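Local atomic coordinates of ALKF (Bacillus cereus, PDB entry 3ZBO), a protein that is of undefined function but binds branched DNA structures such as Holliday junctions and is related to the HEAT-like repeat DNA glycosylases. Residues T11-L16 against Y68-F73; L58-Y63 against D89-G94. One frame throughout, in Å; residues are numbered along the deposited sequence.

Interaction 1 of 2, residues T11-L16 against Y68-F73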
loop_
_atom_site.group_PDB
_atom_site.type_symbol
_atom_site.label_atom_id
_atom_site.label_comp_id
_atom_site.label_asym_id
_atom_site.label_seq_id
_atom_site.Cartn_x
_atom_site.Cartn_y
_atom_site.Cartn_z
ATOM N N THR A 11 -24.624 10.958 4.019
ATOM C CA THR A 11 -25.178 9.903 3.189
ATOM C C THR A 11 -24.122 8.822 2.887
ATOM O O THR A 11 -24.402 7.610 2.973
ATOM C CB THR A 11 -25.710 10.459 1.879
ATOM O OG1 THR A 11 -26.749 11.390 2.207
ATOM C CG2 THR A 11 -26.279 9.373 0.965
ATOM N N VAL A 12 -22.897 9.229 2.593
ATOM C CA VAL A 12 -21.863 8.199 2.405
ATOM C C VAL A 12 -21.602 7.387 3.635
ATOM O O VAL A 12 -21.445 6.140 3.505
ATOM C CB VAL A 12 -20.511 8.867 1.954
ATOM C CG1 VAL A 12 -19.381 7.819 1.862
ATOM C CG2 VAL A 12 -20.726 9.641 0.585
ATOM N N MET A 13 -21.530 8.052 4.788
ATOM C CA MET A 13 -21.312 7.369 6.056
ATOM C C MET A 13 -22.469 6.408 6.344
ATOM O O MET A 13 -22.260 5.262 6.798
ATOM C CB MET A 13 -21.114 8.328 7.186
ATOM C CG MET A 13 -19.813 9.183 7.150
ATOM S SD MET A 13 -18.341 8.080 7.145
ATOM C CE MET A 13 -18.320 7.472 8.813
ATOM N N GLN A 14 -23.695 6.830 6.031
ATOM C CA GLN A 14 -24.807 5.847 6.211
ATOM C C GLN A 14 -24.717 4.639 5.305
ATOM O O GLN A 14 -24.947 3.468 5.773
ATOM C CB GLN A 14 -26.139 6.569 5.975
ATOM C CG GLN A 14 -26.538 7.372 7.195
ATOM C CD GLN A 14 -27.673 8.339 6.911
ATOM O OE1 GLN A 14 -28.311 8.809 7.849
ATOM N NE2 GLN A 14 -27.944 8.640 5.615
ATOM N N GLU A 15 -24.371 4.859 4.037
ATOM C CA GLU A 15 -24.281 3.774 3.047
ATOM C C GLU A 15 -23.141 2.810 3.437
ATOM O O GLU A 15 -23.273 1.576 3.318
ATOM C CB GLU A 15 -24.115 4.304 1.641
ATOM C CG GLU A 15 -25.276 5.275 1.237
ATOM C CD GLU A 15 -25.526 5.374 -0.269
ATOM O OE1 GLU A 15 -24.691 4.865 -1.068
ATOM O OE2 GLU A 15 -26.587 5.977 -0.649
ATOM N N LEU A 16 -22.014 3.357 3.900
ATOM C CA LEU A 16 -20.913 2.473 4.295
ATOM C C LEU A 16 -21.253 1.643 5.530
ATOM O O LEU A 16 -20.974 0.454 5.597
ATOM C CB LEU A 16 -19.646 3.315 4.564
ATOM C CG LEU A 16 -18.983 3.940 3.342
ATOM C CD1 LEU A 16 -17.735 4.707 3.832
ATOM C CD2 LEU A 16 -18.568 2.935 2.319
ATOM N N TYR A 68 -11.753 3.362 9.560
ATOM C CA TYR A 68 -10.990 2.746 8.519
ATOM C C TYR A 68 -11.754 2.632 7.183
ATOM O O TYR A 68 -11.221 2.872 6.087
ATOM C CB TYR A 68 -10.489 1.325 8.930
ATOM C CG TYR A 68 -9.822 0.597 7.778
ATOM C CD1 TYR A 68 -8.593 1.017 7.248
ATOM C CD2 TYR A 68 -10.486 -0.499 7.124
ATOM C CE1 TYR A 68 -8.022 0.405 6.159
ATOM C CE2 TYR A 68 -9.905 -1.105 6.046
ATOM C CZ TYR A 68 -8.652 -0.695 5.531
ATOM O OH TYR A 68 -8.065 -1.251 4.454
ATOM N N ASP A 69 -13.015 2.198 7.237
ATOM C CA ASP A 69 -13.680 2.006 5.936
ATOM C C ASP A 69 -13.931 3.311 5.223
ATOM O O ASP A 69 -13.828 3.404 3.970
ATOM C CB ASP A 69 -15.029 1.306 6.128
ATOM C CG ASP A 69 -14.846 -0.096 6.727
ATOM O OD1 ASP A 69 -14.460 -0.984 6.000
ATOM O OD2 ASP A 69 -15.072 -0.217 7.931
ATOM N N ALA A 70 -14.299 4.320 6.016
ATOM C CA ALA A 70 -14.454 5.657 5.398
ATOM C C ALA A 70 -13.145 6.199 4.860
ATOM O O ALA A 70 -13.132 6.867 3.807
ATOM C CB ALA A 70 -14.993 6.668 6.462
ATOM N N MET A 71 -12.087 5.907 5.600
ATOM C CA MET A 71 -10.771 6.337 5.140
ATOM C C MET A 71 -10.303 5.612 3.852
ATOM O O MET A 71 -9.712 6.227 2.958
ATOM C CB MET A 71 -9.715 6.131 6.212
ATOM C CG MET A 71 -9.947 7.001 7.411
ATOM S SD MET A 71 -9.045 6.479 8.894
ATOM C CE MET A 71 -7.462 7.326 8.590
ATOM N N TYR A 72 -10.576 4.292 3.777
ATOM C CA TYR A 72 -10.348 3.546 2.554
ATOM C C TYR A 72 -11.142 4.139 1.413
ATOM O O TYR A 72 -10.583 4.347 0.313
ATOM C CB TYR A 72 -10.663 2.032 2.850
ATOM C CG TYR A 72 -10.209 1.224 1.651
ATOM C CD1 TYR A 72 -11.032 1.103 0.531
ATOM C CD2 TYR A 72 -9.048 0.505 1.679
ATOM C CE1 TYR A 72 -10.561 0.345 -0.559
ATOM C CE2 TYR A 72 -8.555 -0.204 0.567
ATOM C CZ TYR A 72 -9.359 -0.322 -0.528
ATOM O OH TYR A 72 -8.871 -1.021 -1.639
ATOM N N PHE A 73 -12.414 4.419 1.635
ATOM C CA PHE A 73 -13.218 4.922 0.555
ATOM C C PHE A 73 -12.730 6.340 0.156
ATOM O O PHE A 73 -12.732 6.687 -1.029
ATOM C CB PHE A 73 -14.703 4.963 1.014
ATOM C CG PHE A 73 -15.622 5.301 -0.078
ATOM C CD1 PHE A 73 -15.789 4.417 -1.096
ATOM C CD2 PHE A 73 -16.266 6.522 -0.107
ATOM C CE1 PHE A 73 -16.610 4.746 -2.221
ATOM C CE2 PHE A 73 -17.132 6.823 -1.219
ATOM C CZ PHE A 73 -17.265 5.926 -2.239
#

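Interaction 2 of 2, residues L58-Y63 against D89-G94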
loop_
_atom_site.group_PDB
_atom_site.type_symbol
_atom_site.label_atom_id
_atom_site.label_comp_id
_atom_site.label_asym_id
_atom_site.label_seq_id
_atom_site.Cartn_x
_atom_site.Cartn_y
_atom_site.Cartn_z
ATOM N N LEU A 58 -14.939 15.752 -0.161
ATOM C CA LEU A 58 -15.621 14.690 0.530
ATOM C C LEU A 58 -14.544 13.674 1.004
ATOM O O LEU A 58 -14.684 13.198 2.172
ATOM C CB LEU A 58 -16.522 13.964 -0.455
ATOM C CG LEU A 58 -17.329 12.825 0.124
ATOM C CD1 LEU A 58 -18.093 13.127 1.442
ATOM C CD2 LEU A 58 -18.348 12.337 -0.973
ATOM N N ALA A 59 -13.497 13.473 0.204
ATOM C CA ALA A 59 -12.437 12.540 0.630
ATOM C C ALA A 59 -11.818 13.056 1.919
ATOM O O ALA A 59 -11.572 12.224 2.869
ATOM C CB ALA A 59 -11.285 12.385 -0.460
ATOM N N GLU A 60 -11.624 14.357 1.986
ATOM C CA GLU A 60 -11.031 14.902 3.218
ATOM C C GLU A 60 -11.890 14.696 4.414
ATOM O O GLU A 60 -11.373 14.351 5.524
ATOM C CB GLU A 60 -10.636 16.381 3.103
ATOM C CG GLU A 60 -9.540 16.616 2.116
ATOM C CD GLU A 60 -8.131 16.177 2.541
ATOM O OE1 GLU A 60 -7.943 15.994 3.738
ATOM O OE2 GLU A 60 -7.260 16.103 1.718
ATOM N N GLU A 61 -13.212 14.942 4.272
ATOM C CA GLU A 61 -14.066 14.712 5.416
ATOM C C GLU A 61 -14.138 13.232 5.840
ATOM O O GLU A 61 -14.178 12.965 7.063
ATOM C CB GLU A 61 -15.496 15.210 5.115
ATOM C CG GLU A 61 -15.562 16.692 4.899
ATOM C CD GLU A 61 -17.030 17.214 4.973
ATOM O OE1 GLU A 61 -17.870 16.752 5.803
ATOM O OE2 GLU A 61 -17.308 18.180 4.201
ATOM N N LEU A 62 -14.148 12.363 4.851
ATOM C CA LEU A 62 -14.213 10.912 5.146
ATOM C C LEU A 62 -12.898 10.513 5.804
ATOM O O LEU A 62 -12.939 9.740 6.816
ATOM C CB LEU A 62 -14.441 10.117 3.868
ATOM C CG LEU A 62 -15.830 10.353 3.312
ATOM C CD1 LEU A 62 -15.859 9.728 1.957
ATOM C CD2 LEU A 62 -16.873 9.706 4.187
ATOM N N TYR A 63 -11.770 11.018 5.322
ATOM C CA TYR A 63 -10.489 10.533 5.942
ATOM C C TYR A 63 -10.372 11.003 7.394
ATOM O O TYR A 63 -9.851 10.287 8.280
ATOM C CB TYR A 63 -9.330 11.055 5.075
ATOM C CG TYR A 63 -8.079 10.271 5.367
ATOM C CD1 TYR A 63 -7.836 9.040 4.750
ATOM C CD2 TYR A 63 -7.138 10.786 6.269
ATOM C CE1 TYR A 63 -6.649 8.304 5.018
ATOM C CE2 TYR A 63 -5.997 10.054 6.604
ATOM C CZ TYR A 63 -5.779 8.814 5.960
ATOM O OH TYR A 63 -4.628 8.121 6.269
ATOM N N ASP A 89 1.315 14.316 3.478
ATOM C CA ASP A 89 1.878 14.189 4.822
ATOM C C ASP A 89 0.781 14.212 5.872
ATOM O O ASP A 89 0.833 13.491 6.861
ATOM C CB ASP A 89 2.837 15.392 5.067
ATOM C CG ASP A 89 4.168 15.226 4.323
ATOM O OD1 ASP A 89 4.479 14.088 3.999
ATOM O OD2 ASP A 89 4.882 16.215 3.995
ATOM N N ARG A 90 -0.329 14.980 5.648
ATOM C CA ARG A 90 -1.457 14.857 6.571
ATOM C C ARG A 90 -2.068 13.467 6.593
ATOM O O ARG A 90 -2.364 12.899 7.656
ATOM C CB ARG A 90 -2.596 15.874 6.257
ATOM C CG ARG A 90 -2.131 17.307 6.474
ATOM C CD ARG A 90 -3.309 18.336 6.292
ATOM N NE ARG A 90 -3.785 18.306 4.908
ATOM C CZ ARG A 90 -4.832 17.593 4.405
ATOM N NH1 ARG A 90 -5.593 16.764 5.139
ATOM N NH2 ARG A 90 -5.062 17.643 3.104
ATOM N N TRP A 91 -2.228 12.937 5.406
ATOM C CA TRP A 91 -2.911 11.621 5.310
ATOM C C TRP A 91 -1.998 10.555 5.976
ATOM O O TRP A 91 -2.474 9.732 6.742
ATOM C CB TRP A 91 -3.179 11.243 3.830
ATOM C CG TRP A 91 -4.460 11.902 3.317
ATOM C CD1 TRP A 91 -4.837 13.200 3.480
ATOM C CD2 TRP A 91 -5.393 11.300 2.426
ATOM N NE1 TRP A 91 -6.055 13.407 2.777
ATOM C CE2 TRP A 91 -6.412 12.234 2.187
ATOM C CE3 TRP A 91 -5.502 10.028 1.878
ATOM C CZ2 TRP A 91 -7.516 11.982 1.327
ATOM C CZ3 TRP A 91 -6.686 9.717 1.077
ATOM C CH2 TRP A 91 -7.673 10.686 0.889
ATOM N N ILE A 92 -0.672 10.596 5.705
ATOM C CA ILE A 92 0.130 9.555 6.340
ATOM C C ILE A 92 0.165 9.728 7.857
ATOM O O ILE A 92 0.247 8.732 8.596
ATOM C CB ILE A 92 1.536 9.465 5.721
ATOM C CG1 ILE A 92 2.231 8.113 6.012
ATOM C CG2 ILE A 92 2.500 10.614 6.247
ATOM C CD1 ILE A 92 1.459 6.865 5.438
ATOM N N ASP A 93 0.068 10.967 8.354
ATOM C CA ASP A 93 0.022 11.135 9.821
ATOM C C ASP A 93 -1.194 10.480 10.421
ATOM O O ASP A 93 -1.121 10.107 11.567
ATOM C CB ASP A 93 -0.014 12.636 10.189
ATOM C CG ASP A 93 1.341 13.321 9.991
ATOM O OD1 ASP A 93 2.365 12.679 9.838
ATOM O OD2 ASP A 93 1.347 14.597 10.045
ATOM N N GLY A 94 -2.284 10.332 9.661
ATOM C CA GLY A 94 -3.450 9.658 10.172
ATOM C C GLY A 94 -3.569 8.166 9.877
ATOM O O GLY A 94 -4.501 7.532 10.350
#

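Interaction 1 of 2, residues T11-L16 against Y68-F73
Asp69 OD2 is gripped by two backbone amides, those of Phe38 and Gly39, and its OD1 takes a third, from Val40. These bonds tie the carboxylate to the chain before helix 46-52. Leu16 meets the other end of the residue: its CD1 lies 4.1 Å from the carbonyl O of Asp69. That oxygen already accepts the helical bond from Phe73 N, at 2.9 Å. No hydrogen bond crosses between the segments; the contact is van der Waals packing, mostly apolar. Leu16 does most of it. With chi2 at -179° its chain runs straight on to CD1, which presses on the backbone of helix 68-77 at 3.8 Å from Ala70 CA. The same methyl sits 4.1 Å from Phe73 CB. It thus rests against one turn, between Ala70 and Phe73. CD2 of Leu16 comes obliquely to the Phe73 ring.

The segments 11-16 and 68-73 run at 117°, their axes 10.5 Å apart at closest approach. They belong to the mostly helical, curved fold of the AlkD-like proteins, built from HEAT-like repeats. The small Ala70 is where the backbones come nearest. Met13 bends at chi2 and chi3, which brings SD to 3.7 Å from Ala70 CB. One turn earlier than Leu16, Val12 turns CG1 away from its own N (chi1 175°), which points that methyl at the Phe73 ring. It reaches Phe73 CD2 at 3.9 Å and slants against the ring. Leu62 of helix 56-63 touches Val12, Met13 and Phe73, and Ile48, Ala49 and Ile52 of helix 46-52 pack on Phe73 as well.

Interaction 2 of 2, residues L58-Y63 against D89-G94
Tyr63 lays its ring over the indole of Trp91 in a face-to-face stack. The two planes are only 11° apart, and the centroid of the Tyr63 ring is 4.3 Å from that of the five-membered ring. CD2 of Trp91 stands over the centre of the phenol. Over the benzo part, Tyr63 CE1 is 3.8 Å from Trp91 CE3. Tyr63 turns its CG anti to the backbone N (chi1 -162°), which carries the ring across to the other helix. Its hydroxyl then donates to the backbone O of Trp91, 2.7 Å from OH. The donor lies above the carbonyl plane. Gly94 N comes to the same oxygen from the opposite face, so two donors hold it. Stack and hydrogen bond together fix how the phenol is turned.

At the edge of the indole the chemistry becomes polar. Trp91 NE1 donates to Glu60 OE2 at 3.1 Å, and more weakly to OE1. Arg90 grips the same carboxylate end-on: NH1 reaches Glu60 OE1 at 2.8 Å, and NH2 reaches OE2 at 3.0 Å. The NH2 bond is nearly straight, at 174°. The positive charge of Arg90 would probably keep Glu60 ionised. NE1 and NH2 approach OE2 from opposite faces of the carboxylate plane. Gln56 NE2 also bonds to OE2, and Asp87 forms a second salt bridge with Arg90. Ala59 CB touches the indole edge at CZ2, 4.2 Å away.

In this mostly alpha-helical, HEAT-like fold, segments 58-63 and 89-94 run in roughly the same direction. Val105 of helix 98-110 packs on both Tyr63 and Trp91, while Met71 of helix 68-77 touches Tyr63.

Overall arrangement
The centres of the two interactions lie 13 Å apart on the same side of the chain's centre, and their segments alternate along the sequence. Helix 68-77 follows helix 56-63 directly and precedes helix 85-94, so successive helices carry three of the four segments. The two contacts also touch, through Met71 on Gly94 and Leu62 on Ala70. Interaction 1 is buried and without a polar bond across it, between helices at a steep angle. Interaction 2 joins helices that run in roughly the same direction and is only partly buried. It grades from an aromatic stack inside to a salt bridge with the exposed Arg90.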